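Local coordinates for hypothetical protein PH0823 (Pyrococcus horikoshii, PDB 2DUM) that is of unknown function but belongs to the universal stress protein A family and is probably a stress-response protein of that kind, at residues Ala76-Lys79 and Leu80-Ala84; Lys83-Glu86 and Val87-Ala90; Ala18-Ala21 and Val22-Glu26; Glu70-Lys73 and Glu74-Ser77. All blocks are in the same frame, centred on the assembly; numbering follows the deposited sequence.

Interaction 1 (Ala76-Lys79 and Leu80-Ala84)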
ATOM      1  N   ALA A  76       2.621 -12.975  24.182  1.00 82.18           N
ATOM      2  CA  ALA A  76       2.866 -12.659  22.827  1.00 80.84           C
ATOM      3  C   ALA A  76       3.263 -13.957  22.169  1.00 80.70           C
ATOM      4  O   ALA A  76       2.426 -14.554  21.509  1.00 81.07           O
ATOM      5  CB  ALA A  76       3.938 -11.684  22.749  1.00 80.64           C
ATOM      6  N   SER A  77       4.496 -14.423  22.377  1.00 80.36           N
ATOM      7  CA  SER A  77       5.003 -15.706  21.806  1.00 80.20           C
ATOM      8  C   SER A  77       4.040 -16.875  21.818  1.00 80.85           C
ATOM      9  O   SER A  77       4.272 -17.861  21.135  1.00 81.00           O
ATOM     10  CB  SER A  77       6.260 -16.172  22.520  1.00 79.57           C
ATOM     11  OG  SER A  77       7.390 -15.929  21.716  1.00 78.81           O
ATOM     12  N   ARG A  78       2.981 -16.762  22.625  1.00 81.89           N
ATOM     13  CA  ARG A  78       1.897 -17.744  22.718  1.00 81.58           C
ATOM     14  C   ARG A  78       1.230 -17.749  21.351  1.00 80.79           C
ATOM     15  O   ARG A  78       1.521 -18.588  20.480  1.00 80.68           O
ATOM     16  CB  ARG A  78       0.868 -17.339  23.838  1.00 82.81           C
ATOM     17  CG  ARG A  78       0.287 -18.410  24.898  1.00 83.66           C
ATOM     18  CD  ARG A  78       0.121 -19.800  24.337  1.00 94.81           C
ATOM     19  NE  ARG A  78       1.449 -20.459  24.181  1.00106.62           N
ATOM     20  CZ  ARG A  78       1.853 -21.292  23.182  1.00112.47           C
ATOM     21  NH1 ARG A  78       1.038 -21.619  22.148  1.00114.64           N
ATOM     22  NH2 ARG A  78       3.109 -21.802  23.207  1.00114.49           N
ATOM     23  N   LYS A  79       0.359 -16.760  21.161  1.00 80.05           N
ATOM     24  CA  LYS A  79      -0.482 -16.685  19.964  1.00 78.69           C
ATOM     25  C   LYS A  79       0.332 -16.383  18.714  1.00 77.38           C
ATOM     26  O   LYS A  79      -0.138 -16.587  17.600  1.00 77.45           O
ATOM     27  CB  LYS A  79      -1.629 -15.659  20.131  1.00 78.65           C
ATOM     28  CG  LYS A  79      -1.542 -14.695  21.282  1.00 76.56           C
ATOM     29  CD  LYS A  79      -2.850 -13.896  21.299  1.00 78.39           C
ATOM     30  CE  LYS A  79      -2.972 -13.032  22.551  1.00 81.27           C
ATOM     31  NZ  LYS A  79      -2.407 -13.764  23.755  1.00 83.87           N
ATOM     32  N   LEU A  80       1.556 -15.913  18.931  1.00 75.41           N
ATOM     33  CA  LEU A  80       2.330 -15.293  17.905  1.00 72.98           C
ATOM     34  C   LEU A  80       3.017 -16.412  17.355  1.00 71.32           C
ATOM     35  O   LEU A  80       2.923 -16.681  16.205  1.00 70.05           O
ATOM     36  CB  LEU A  80       3.360 -14.361  18.530  1.00 73.68           C
ATOM     37  CG  LEU A  80       3.926 -13.196  17.722  1.00 72.80           C
ATOM     38  CD1 LEU A  80       5.306 -13.514  17.269  1.00 72.15           C
ATOM     39  CD2 LEU A  80       3.023 -12.883  16.546  1.00 71.28           C
ATOM     40  N   GLN A  81       3.700 -17.117  18.219  1.00 71.40           N
ATOM     41  CA  GLN A  81       4.557 -18.132  17.689  1.00 72.15           C
ATOM     42  C   GLN A  81       3.714 -19.329  17.260  1.00 70.52           C
ATOM     43  O   GLN A  81       4.167 -20.236  16.573  1.00 70.88           O
ATOM     44  CB  GLN A  81       5.782 -18.445  18.576  1.00 72.50           C
ATOM     45  CG  GLN A  81       7.019 -18.986  17.739  1.00 78.66           C
ATOM     46  CD  GLN A  81       6.835 -20.480  17.118  1.00 84.03           C
ATOM     47  OE1 GLN A  81       6.842 -21.511  17.874  1.00 84.85           O
ATOM     48  NE2 GLN A  81       6.671 -20.567  15.750  1.00 81.84           N
ATOM     49  N   GLU A  82       2.440 -19.297  17.535  1.00 69.02           N
ATOM     50  CA  GLU A  82       1.706 -20.315  16.867  1.00 67.45           C
ATOM     51  C   GLU A  82       0.980 -19.807  15.587  1.00 66.07           C
ATOM     52  O   GLU A  82       0.772 -20.581  14.684  1.00 66.08           O
ATOM     53  CB  GLU A  82       0.868 -21.097  17.880  1.00 68.93           C
ATOM     54  CG  GLU A  82      -0.311 -20.282  18.503  1.00 73.89           C
ATOM     55  CD  GLU A  82      -1.599 -20.316  17.612  1.00 77.49           C
ATOM     56  OE1 GLU A  82      -2.624 -20.959  18.035  1.00 79.49           O
ATOM     57  OE2 GLU A  82      -1.561 -19.727  16.489  1.00 76.62           O
ATOM     58  N   LYS A  83       0.651 -18.517  15.498  1.00 64.64           N
ATOM     59  CA  LYS A  83       0.063 -17.862  14.300  1.00 64.13           C
ATOM     60  C   LYS A  83       1.169 -17.639  13.293  1.00 64.50           C
ATOM     61  O   LYS A  83       0.962 -17.165  12.204  1.00 63.87           O
ATOM     62  CB  LYS A  83      -0.539 -16.500  14.716  1.00 63.28           C
ATOM     63  CG  LYS A  83      -1.101 -15.590  13.645  1.00 61.28           C
ATOM     64  CD  LYS A  83      -1.410 -14.153  14.186  1.00 62.86           C
ATOM     65  CE  LYS A  83      -1.920 -13.047  13.059  1.00 61.90           C
ATOM     66  NZ  LYS A  83      -2.816 -11.746  13.368  1.00 55.77           N
ATOM     67  N   ALA A  84       2.388 -17.933  13.729  1.00 66.06           N
ATOM     68  CA  ALA A  84       3.581 -17.971  12.885  1.00 66.42           C
ATOM     69  C   ALA A  84       3.268 -18.862  11.755  1.00 66.71           C
ATOM     70  O   ALA A  84       3.512 -18.517  10.632  1.00 68.00           O
ATOM     71  CB  ALA A  84       4.750 -18.558  13.619  1.00 65.79           C
TER
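Arg78 and Glu82, one turn apart on helix 69-90, meet at the outer surface. Their side chains cross at about a right angle. The guanidinium comes near the aliphatic part of the glutamate, with Arg78 NH1 4.1 Å from Glu82 CG. The two flat groups are turned 71° apart. The charged atoms do not touch: Arg78 NH1 and Glu82 OE1 are 5.5 Å apart, so any attraction is probably modest. Glu82 sets CG between its backbone N and carbonyl carbon (chi1 69°). This brings Glu82 CG close to Arg78 O and leaves the carboxylate beside Lys79 O, with Glu82 OE2 3.6 Å from it. Lys83 is extended and leads away from the helix; its NZ is hydrogen-bonded to Thr12 OG1, and it makes a cation-pi contact with Tyr19. Lys79 NZ turns back to the carbonyl O of Glu75. Of the backbone bonds, Gln81 N to Ser77 O is 3.1 Å and Lys83 N to Lys79 O is 3.0 Å; Leu80 N to Ala76 O and Glu82 N to Arg78 O are weak. Leu80 is buried. Its CG is anti to the backbone N (chi1 -156°), and the side chain packs on Thr98 and Ile100 of strand 95-103, with Ala76 also on Ile100. The pattern is that of an amphipathic helix packed on the parallel sheet of the universal stress protein fold, with Arg78, Lys79 and Glu82 exposed.

Interaction 2 (Lys83-Glu86 and Val87-Ala90)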
ATOM      1  N   LYS A  83       0.651 -18.517  15.498  1.00 64.64           N
ATOM      2  CA  LYS A  83       0.063 -17.862  14.300  1.00 64.13           C
ATOM      3  C   LYS A  83       1.169 -17.639  13.293  1.00 64.50           C
ATOM      4  O   LYS A  83       0.962 -17.165  12.204  1.00 63.87           O
ATOM      5  CB  LYS A  83      -0.539 -16.500  14.716  1.00 63.28           C
ATOM      6  CG  LYS A  83      -1.101 -15.590  13.645  1.00 61.28           C
ATOM      7  CD  LYS A  83      -1.410 -14.153  14.186  1.00 62.86           C
ATOM      8  CE  LYS A  83      -1.920 -13.047  13.059  1.00 61.90           C
ATOM      9  NZ  LYS A  83      -2.816 -11.746  13.368  1.00 55.77           N
ATOM     10  N   ALA A  84       2.388 -17.933  13.729  1.00 66.06           N
ATOM     11  CA  ALA A  84       3.581 -17.971  12.885  1.00 66.42           C
ATOM     12  C   ALA A  84       3.268 -18.862  11.755  1.00 66.71           C
ATOM     13  O   ALA A  84       3.512 -18.517  10.632  1.00 68.00           O
ATOM     14  CB  ALA A  84       4.750 -18.558  13.619  1.00 65.79           C
ATOM     15  N   GLU A  85       2.733 -20.027  12.045  1.00 67.42           N
ATOM     16  CA  GLU A  85       2.651 -21.025  10.997  1.00 67.03           C
ATOM     17  C   GLU A  85       1.384 -21.000  10.099  1.00 65.54           C
ATOM     18  O   GLU A  85       1.374 -21.670   9.079  1.00 65.62           O
ATOM     19  CB  GLU A  85       3.046 -22.431  11.512  1.00 67.32           C
ATOM     20  CG  GLU A  85       3.428 -23.505  10.409  1.00 69.94           C
ATOM     21  CD  GLU A  85       4.836 -23.347   9.679  1.00 79.02           C
ATOM     22  OE1 GLU A  85       5.906 -22.950  10.304  1.00 77.88           O
ATOM     23  OE2 GLU A  85       4.837 -23.675   8.441  1.00 80.49           O
ATOM     24  N   GLU A  86       0.367 -20.212  10.415  1.00 63.74           N
ATOM     25  CA  GLU A  86      -0.749 -20.047   9.435  1.00 63.34           C
ATOM     26  C   GLU A  86      -0.618 -18.764   8.501  1.00 61.31           C
ATOM     27  O   GLU A  86      -1.034 -18.722   7.304  1.00 60.96           O
ATOM     28  CB  GLU A  86      -2.132 -20.265  10.109  1.00 64.00           C
ATOM     29  CG  GLU A  86      -3.238 -19.195   9.865  1.00 69.34           C
ATOM     30  CD  GLU A  86      -3.412 -18.111  10.985  1.00 75.92           C
ATOM     31  OE1 GLU A  86      -2.612 -18.085  11.957  1.00 78.60           O
ATOM     32  OE2 GLU A  86      -4.357 -17.259  10.880  1.00 78.65           O
ATOM     33  N   VAL A  87       0.016 -17.734   9.024  1.00 58.25           N
ATOM     34  CA  VAL A  87       0.498 -16.692   8.143  1.00 56.09           C
ATOM     35  C   VAL A  87       1.488 -17.154   6.999  1.00 55.59           C
ATOM     36  O   VAL A  87       1.343 -16.790   5.820  1.00 55.96           O
ATOM     37  CB  VAL A  87       1.082 -15.601   8.984  1.00 55.29           C
ATOM     38  CG1 VAL A  87       1.653 -14.518   8.091  1.00 52.35           C
ATOM     39  CG2 VAL A  87       0.016 -15.158   9.926  1.00 52.81           C
ATOM     40  N   LYS A  88       2.486 -17.937   7.373  1.00 53.62           N
ATOM     41  CA  LYS A  88       3.435 -18.430   6.446  1.00 52.57           C
ATOM     42  C   LYS A  88       2.613 -19.044   5.352  1.00 50.34           C
ATOM     43  O   LYS A  88       2.843 -18.858   4.147  1.00 50.03           O
ATOM     44  CB  LYS A  88       4.282 -19.493   7.139  1.00 52.93           C
ATOM     45  CG  LYS A  88       5.366 -20.066   6.202  1.00 54.98           C
ATOM     46  CD  LYS A  88       6.353 -21.061   6.856  1.00 55.03           C
ATOM     47  CE  LYS A  88       7.233 -21.657   5.759  1.00 57.11           C
ATOM     48  NZ  LYS A  88       8.281 -22.587   6.317  1.00 61.53           N
ATOM     49  N   ARG A  89       1.599 -19.742   5.803  1.00 48.40           N
ATOM     50  CA  ARG A  89       0.739 -20.496   4.913  1.00 47.24           C
ATOM     51  C   ARG A  89      -0.225 -19.645   4.118  1.00 46.09           C
ATOM     52  O   ARG A  89      -0.670 -20.063   3.051  1.00 45.35           O
ATOM     53  CB  ARG A  89      -0.073 -21.518   5.715  1.00 48.12           C
ATOM     54  CG  ARG A  89      -0.520 -22.730   4.927  1.00 47.67           C
ATOM     55  CD  ARG A  89      -1.317 -23.716   5.733  1.00 45.64           C
ATOM     56  NE  ARG A  89      -2.082 -24.423   4.724  1.00 50.69           N
ATOM     57  CZ  ARG A  89      -3.349 -24.153   4.402  1.00 52.14           C
ATOM     58  NH1 ARG A  89      -4.004 -23.223   5.093  1.00 56.78           N
ATOM     59  NH2 ARG A  89      -3.966 -24.812   3.398  1.00 50.24           N
ATOM     60  N   ALA A  90      -0.577 -18.470   4.638  1.00 45.10           N
ATOM     61  CA  ALA A  90      -1.416 -17.540   3.825  1.00 43.95           C
ATOM     62  C   ALA A  90      -0.628 -16.687   2.810  1.00 41.24           C
ATOM     63  O   ALA A  90      -0.907 -16.634   1.601  1.00 41.66           O
ATOM     64  CB  ALA A  90      -2.220 -16.646   4.748  1.00 45.27           C
TER
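Lys83-Ala90 is the last part of helix 69-90, kinked where the N atoms of Glu85 and Glu86 lack a bond to the turn before. Its three backbone bonds, Val87 N to Lys83 O, Lys88 N to Ala84 O and Ala90 N to Glu86 O, are all weak. The second of them, from Lys88 N to Ala84 O, is stretched to 3.5 Å. On the inner side, Val87 CG2 packs on Lys83 CG at 3.9 Å. Val87 has CG1 anti to its N (chi1 178°), which leaves CG2 beside the N and facing the turn of Lys83. The valine also touches Val36 and Leu38 of strand 35-43. Ala90 reaches Val22 and Glu26 of helix 16-28. Glu85 and Lys88 lie side by side and point the same way. Lys88 is fully extended and touches Val96 of strand 95-103, and Glu85 bends at chi2 to lie along it. Glu85 OE2 meets the methylene Lys88 CD at 3.4 Å. The ammonium is farther off, with Lys88 NZ 4.2 Å from Glu85 OE2. The chemistry thus implies weak backbone bonding, apolar packing at Val87, and a Glu85-Lys88 pair beyond salt-bridge distance whose attraction is probably modest.

Interaction 3 (Ala18-Ala21 and Val22-Glu26)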
ATOM      1  N   ALA A  18      -6.651  -7.730  12.151  1.00 61.44           N
ATOM      2  CA  ALA A  18      -5.353  -8.353  11.953  1.00 59.86           C
ATOM      3  C   ALA A  18      -5.528  -9.723  11.371  1.00 60.14           C
ATOM      4  O   ALA A  18      -4.860 -10.053  10.427  1.00 59.09           O
ATOM      5  CB  ALA A  18      -4.626  -8.400  13.247  1.00 59.19           C
ATOM      6  N   TYR A  19      -6.476 -10.505  11.882  1.00 61.09           N
ATOM      7  CA  TYR A  19      -6.731 -11.817  11.298  1.00 62.27           C
ATOM      8  C   TYR A  19      -7.465 -11.766   9.988  1.00 60.90           C
ATOM      9  O   TYR A  19      -7.234 -12.568   9.127  1.00 60.71           O
ATOM     10  CB  TYR A  19      -7.559 -12.648  12.246  1.00 65.48           C
ATOM     11  CG  TYR A  19      -6.752 -13.044  13.419  1.00 69.77           C
ATOM     12  CD1 TYR A  19      -6.835 -12.326  14.620  1.00 71.87           C
ATOM     13  CD2 TYR A  19      -5.860 -14.126  13.328  1.00 73.65           C
ATOM     14  CE1 TYR A  19      -6.054 -12.674  15.722  1.00 73.48           C
ATOM     15  CE2 TYR A  19      -5.065 -14.498  14.428  1.00 75.00           C
ATOM     16  CZ  TYR A  19      -5.165 -13.757  15.619  1.00 73.25           C
ATOM     17  OH  TYR A  19      -4.359 -14.110  16.682  1.00 73.22           O
ATOM     18  N   ARG A  20      -8.398 -10.843   9.860  1.00 59.54           N
ATOM     19  CA  ARG A  20      -9.063 -10.643   8.613  1.00 58.14           C
ATOM     20  C   ARG A  20      -8.093 -10.280   7.506  1.00 56.78           C
ATOM     21  O   ARG A  20      -8.143 -10.826   6.387  1.00 56.06           O
ATOM     22  CB  ARG A  20     -10.103  -9.566   8.781  1.00 58.92           C
ATOM     23  CG  ARG A  20     -11.559 -10.090   9.009  1.00 61.99           C
ATOM     24  CD  ARG A  20     -12.057 -11.318   8.129  1.00 65.64           C
ATOM     25  NE  ARG A  20     -12.212 -11.133   6.652  1.00 67.91           N
ATOM     26  CZ  ARG A  20     -12.532 -12.106   5.759  1.00 66.88           C
ATOM     27  NH1 ARG A  20     -12.752 -13.382   6.126  1.00 64.54           N
ATOM     28  NH2 ARG A  20     -12.646 -11.800   4.463  1.00 67.13           N
ATOM     29  N   ALA A  21      -7.180  -9.372   7.810  1.00 55.99           N
ATOM     30  CA  ALA A  21      -6.238  -8.914   6.782  1.00 55.05           C
ATOM     31  C   ALA A  21      -5.519 -10.091   6.246  1.00 54.52           C
ATOM     32  O   ALA A  21      -5.255 -10.186   5.054  1.00 53.93           O
ATOM     33  CB  ALA A  21      -5.331  -7.986   7.308  1.00 54.36           C
ATOM     34  N   VAL A  22      -5.282 -11.031   7.144  1.00 55.29           N
ATOM     35  CA  VAL A  22      -4.601 -12.292   6.800  1.00 55.71           C
ATOM     36  C   VAL A  22      -5.431 -13.181   5.865  1.00 56.19           C
ATOM     37  O   VAL A  22      -4.888 -13.604   4.820  1.00 57.47           O
ATOM     38  CB  VAL A  22      -4.091 -13.069   8.047  1.00 55.61           C
ATOM     39  CG1 VAL A  22      -3.629 -14.432   7.686  1.00 54.60           C
ATOM     40  CG2 VAL A  22      -2.931 -12.347   8.703  1.00 56.47           C
ATOM     41  N   GLU A  23      -6.715 -13.447   6.163  1.00 55.56           N
ATOM     42  CA  GLU A  23      -7.587 -14.086   5.121  1.00 55.61           C
ATOM     43  C   GLU A  23      -7.530 -13.315   3.806  1.00 53.64           C
ATOM     44  O   GLU A  23      -7.167 -13.863   2.740  1.00 53.07           O
ATOM     45  CB  GLU A  23      -9.045 -14.163   5.543  1.00 56.40           C
ATOM     46  CG  GLU A  23      -9.278 -15.215   6.601  1.00 64.48           C
ATOM     47  CD  GLU A  23     -10.304 -14.788   7.697  1.00 74.36           C
ATOM     48  OE1 GLU A  23     -10.442 -13.577   8.047  1.00 77.56           O
ATOM     49  OE2 GLU A  23     -10.970 -15.688   8.255  1.00 78.18           O
ATOM     50  N   VAL A  24      -7.852 -12.023   3.892  1.00 51.02           N
ATOM     51  CA  VAL A  24      -7.959 -11.255   2.686  1.00 48.23           C
ATOM     52  C   VAL A  24      -6.681 -11.440   1.893  1.00 47.67           C
ATOM     53  O   VAL A  24      -6.794 -11.684   0.721  1.00 47.30           O
ATOM     54  CB  VAL A  24      -8.168  -9.807   2.976  1.00 48.42           C
ATOM     55  CG1 VAL A  24      -8.629  -9.140   1.768  1.00 45.48           C
ATOM     56  CG2 VAL A  24      -9.159  -9.668   4.082  1.00 46.67           C
ATOM     57  N   PHE A  25      -5.484 -11.371   2.514  1.00 46.02           N
ATOM     58  CA  PHE A  25      -4.289 -11.501   1.734  1.00 44.83           C
ATOM     59  C   PHE A  25      -4.341 -12.844   1.158  1.00 47.04           C
ATOM     60  O   PHE A  25      -4.075 -13.028  -0.030  1.00 47.48           O
ATOM     61  CB  PHE A  25      -3.067 -11.423   2.555  1.00 43.09           C
ATOM     62  CG  PHE A  25      -1.803 -11.325   1.731  1.00 42.08           C
ATOM     63  CD1 PHE A  25      -1.506 -10.202   1.004  1.00 39.69           C
ATOM     64  CD2 PHE A  25      -0.870 -12.343   1.703  1.00 43.00           C
ATOM     65  CE1 PHE A  25      -0.337 -10.112   0.237  1.00 38.15           C
ATOM     66  CE2 PHE A  25       0.347 -12.219   0.921  1.00 40.68           C
ATOM     67  CZ  PHE A  25       0.574 -11.116   0.187  1.00 36.53           C
ATOM     68  N   GLU A  26      -4.774 -13.798   1.984  1.00 49.32           N
ATOM     69  CA  GLU A  26      -4.802 -15.209   1.585  1.00 51.07           C
ATOM     70  C   GLU A  26      -5.646 -15.449   0.365  1.00 50.15           C
ATOM     71  O   GLU A  26      -5.187 -16.116  -0.552  1.00 49.14           O
ATOM     72  CB  GLU A  26      -5.229 -16.106   2.744  1.00 52.70           C
ATOM     73  CG  GLU A  26      -5.992 -17.428   2.328  1.00 60.04           C
ATOM     74  CD  GLU A  26      -5.033 -18.596   1.917  1.00 70.05           C
ATOM     75  OE1 GLU A  26      -4.874 -18.800   0.671  1.00 71.28           O
ATOM     76  OE2 GLU A  26      -4.433 -19.282   2.829  1.00 72.30           O
TER
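Arg20 bends at chi2 and chi3, which carries its guanidinium forward along the next turn of the helix, toward Glu23. Glu23 sets CG beside its own N (chi1 -73°), and this places its carboxylate near the arginine. Both lie on helix 16-28, the crossover helix of the beta-alpha-beta unit of strands 7-11 and 35-43. The side chains cross at about a right angle, with guanidinium and carboxylate planes 52° apart. Arg20 NH1 and Glu23 OE1 are placed as a salt bridge of 3.0 Å, but this link is doubtful, because the place of OE1 is less sure. The strongest polar partner of the arginine is Glu156, whose OE1 forms a salt bridge with Arg20 NH2. Underneath, Glu23 N bonds Tyr19 O at 3.1 Å. One turn on, Phe25 N bonds Ala21 O at 2.8 Å. The buried side is apolar, with Ala21 and Phe25 packed on Ile154 of strand 151-154. The Phe25 ring stacks with Phe91, and Phe25 also packs on Met4 of the second subunit. Over one face of the Arg20 guanidinium sits Glu23 CB, 3.8 Å above the plane and offset toward the rim.

Interaction 4 (Glu70-Lys73 and Glu74-Ser77)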
ATOM      1  N   GLU A  70       6.910  -8.735  31.193  1.00 92.54           N
ATOM      2  CA  GLU A  70       7.438  -9.898  30.590  1.00 91.45           C
ATOM      3  C   GLU A  70       6.601 -11.130  30.732  1.00 90.35           C
ATOM      4  O   GLU A  70       6.982 -12.176  30.211  1.00 90.26           O
ATOM      5  CB  GLU A  70       8.805 -10.135  31.129  1.00 91.97           C
ATOM      6  CG  GLU A  70       9.787  -9.109  30.628  1.00 94.17           C
ATOM      7  CD  GLU A  70      11.213  -9.419  31.097  1.00 98.14           C
ATOM      8  OE1 GLU A  70      11.421 -10.456  31.792  1.00 98.39           O
ATOM      9  OE2 GLU A  70      12.126  -8.613  30.774  1.00100.42           O
ATOM     10  N   LYS A  71       5.467 -11.030  31.425  1.00 89.05           N
ATOM     11  CA  LYS A  71       4.435 -12.069  31.264  1.00 87.74           C
ATOM     12  C   LYS A  71       3.584 -11.802  30.007  1.00 86.30           C
ATOM     13  O   LYS A  71       2.955 -12.700  29.458  1.00 85.80           O
ATOM     14  CB  LYS A  71       3.571 -12.261  32.524  1.00 88.00           C
ATOM     15  CG  LYS A  71       3.209 -13.792  32.809  1.00 89.43           C
ATOM     16  CD  LYS A  71       4.365 -14.644  33.549  1.00 89.71           C
ATOM     17  CE  LYS A  71       4.214 -16.195  33.511  1.00 88.02           C
ATOM     18  NZ  LYS A  71       3.244 -16.719  34.512  1.00 87.44           N
ATOM     19  N   LEU A  72       3.611 -10.556  29.544  1.00 84.58           N
ATOM     20  CA  LEU A  72       3.017 -10.191  28.277  1.00 82.43           C
ATOM     21  C   LEU A  72       3.853 -10.647  27.136  1.00 80.82           C
ATOM     22  O   LEU A  72       3.355 -10.895  26.050  1.00 79.67           O
ATOM     23  CB  LEU A  72       2.908  -8.695  28.211  1.00 82.36           C
ATOM     24  CG  LEU A  72       1.633  -8.134  28.804  1.00 83.42           C
ATOM     25  CD1 LEU A  72       0.765  -9.222  29.605  1.00 86.03           C
ATOM     26  CD2 LEU A  72       2.016  -6.886  29.607  1.00 80.48           C
ATOM     27  N   LYS A  73       5.142 -10.712  27.391  1.00 80.44           N
ATOM     28  CA  LYS A  73       6.058 -11.134  26.391  1.00 81.12           C
ATOM     29  C   LYS A  73       5.681 -12.567  25.970  1.00 81.85           C
ATOM     30  O   LYS A  73       5.319 -12.761  24.811  1.00 82.23           O
ATOM     31  CB  LYS A  73       7.476 -10.963  26.891  1.00 80.51           C
ATOM     32  CG  LYS A  73       8.564 -11.403  25.939  1.00 82.60           C
ATOM     33  CD  LYS A  73       8.599 -12.979  25.713  1.00 88.16           C
ATOM     34  CE  LYS A  73       8.854 -13.914  26.991  1.00 88.10           C
ATOM     35  NZ  LYS A  73       8.997 -15.380  26.606  1.00 84.84           N
ATOM     36  N   GLU A  74       5.692 -13.547  26.885  1.00 82.82           N
ATOM     37  CA  GLU A  74       5.321 -14.949  26.527  1.00 84.17           C
ATOM     38  C   GLU A  74       3.861 -15.127  26.113  1.00 83.70           C
ATOM     39  O   GLU A  74       3.550 -15.925  25.257  1.00 83.55           O
ATOM     40  CB  GLU A  74       5.688 -15.955  27.607  1.00 83.63           C
ATOM     41  CG  GLU A  74       5.107 -15.648  28.967  1.00 86.40           C
ATOM     42  CD  GLU A  74       5.691 -16.533  30.109  1.00 87.31           C
ATOM     43  OE1 GLU A  74       5.306 -17.732  30.217  1.00 93.19           O
ATOM     44  OE2 GLU A  74       6.509 -16.022  30.918  1.00 88.83           O
ATOM     45  N   GLU A  75       2.967 -14.373  26.725  1.00 84.51           N
ATOM     46  CA  GLU A  75       1.646 -14.088  26.122  1.00 85.48           C
ATOM     47  C   GLU A  75       1.662 -13.814  24.590  1.00 84.05           C
ATOM     48  O   GLU A  75       0.785 -14.300  23.846  1.00 83.51           O
ATOM     49  CB  GLU A  75       1.006 -12.862  26.826  1.00 86.62           C
ATOM     50  CG  GLU A  75       0.201 -13.157  28.109  1.00 91.71           C
ATOM     51  CD  GLU A  75      -0.971 -14.154  27.882  1.00 98.52           C
ATOM     52  OE1 GLU A  75      -0.922 -14.916  26.858  1.00 99.93           O
ATOM     53  OE2 GLU A  75      -1.920 -14.167  28.732  1.00 99.68           O
ATOM     54  N   ALA A  76       2.621 -12.975  24.182  1.00 82.18           N
ATOM     55  CA  ALA A  76       2.866 -12.659  22.827  1.00 80.84           C
ATOM     56  C   ALA A  76       3.263 -13.957  22.169  1.00 80.70           C
ATOM     57  O   ALA A  76       2.426 -14.554  21.509  1.00 81.07           O
ATOM     58  CB  ALA A  76       3.938 -11.684  22.749  1.00 80.64           C
ATOM     59  N   SER A  77       4.496 -14.423  22.377  1.00 80.36           N
ATOM     60  CA  SER A  77       5.003 -15.706  21.806  1.00 80.20           C
ATOM     61  C   SER A  77       4.040 -16.875  21.818  1.00 80.85           C
ATOM     62  O   SER A  77       4.272 -17.861  21.135  1.00 81.00           O
ATOM     63  CB  SER A  77       6.260 -16.172  22.520  1.00 79.57           C
ATOM     64  OG  SER A  77       7.390 -15.929  21.716  1.00 78.81           O
TER
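Glu75 N to Lys71 O, 3.2 Å and 158° at the hydrogen, and Ala76 N to Leu72 O, 2.9 Å, are the firm polar links across this part of helix 69-90. The Glu75 N-H approaches from above the carbonyl plane of Lys71. Ser77 N also bonds Lys73 O, whose position is less sure. The charged side chains add no salt bridge here. Lys71 and Glu74 meet at an oblique angle, with Lys71 CE 3.5 Å from Glu74 OE2. The ammonium itself stays 4.9 Å away, from Lys71 NZ to Glu74 OE1. In Lys73, bends at chi2 (-68°) and chi3 (-60°) curl the chain round Glu74 N. Lys73 NZ then lies 3.5 Å from Glu74 CB, beside the stem of the glutamate and not its carboxylate. Glu74 is extended beyond CG and runs between these two lysines. Any attraction to them is probably diffuse. Packing is slight: Leu72 CD1 lies 4.2 Å from Glu75 CG. Most of these side chains are at the surface, but Ala76 is buried. Toward the sheet, Lys73 touches Phe102, so this first part of helix 69-90 lies against strand 95-103.

In the fold
From the N terminus, interaction 3 comes first, on the helix between strands 7-11 and 35-43. Interactions 4, 1 and 2 then follow in order along helix 69-90. Interaction 4 shares Ala76 and Ser77 with interaction 1, which shares Lys83 and Ala84 with interaction 2. All four are local, so none closes a long loop, and none nests within or crosses another. The tie between the helices is spatial: Lys83, packed on Ala18 and Tyr19, joins interaction 3 to both 1 and 2, and Ala90, by Glu26, joins it to 2. Interaction 4 stays apart, about 8 Å from interaction 3 at the nearest atoms. Together they line two neighbouring helices against the parallel sheet.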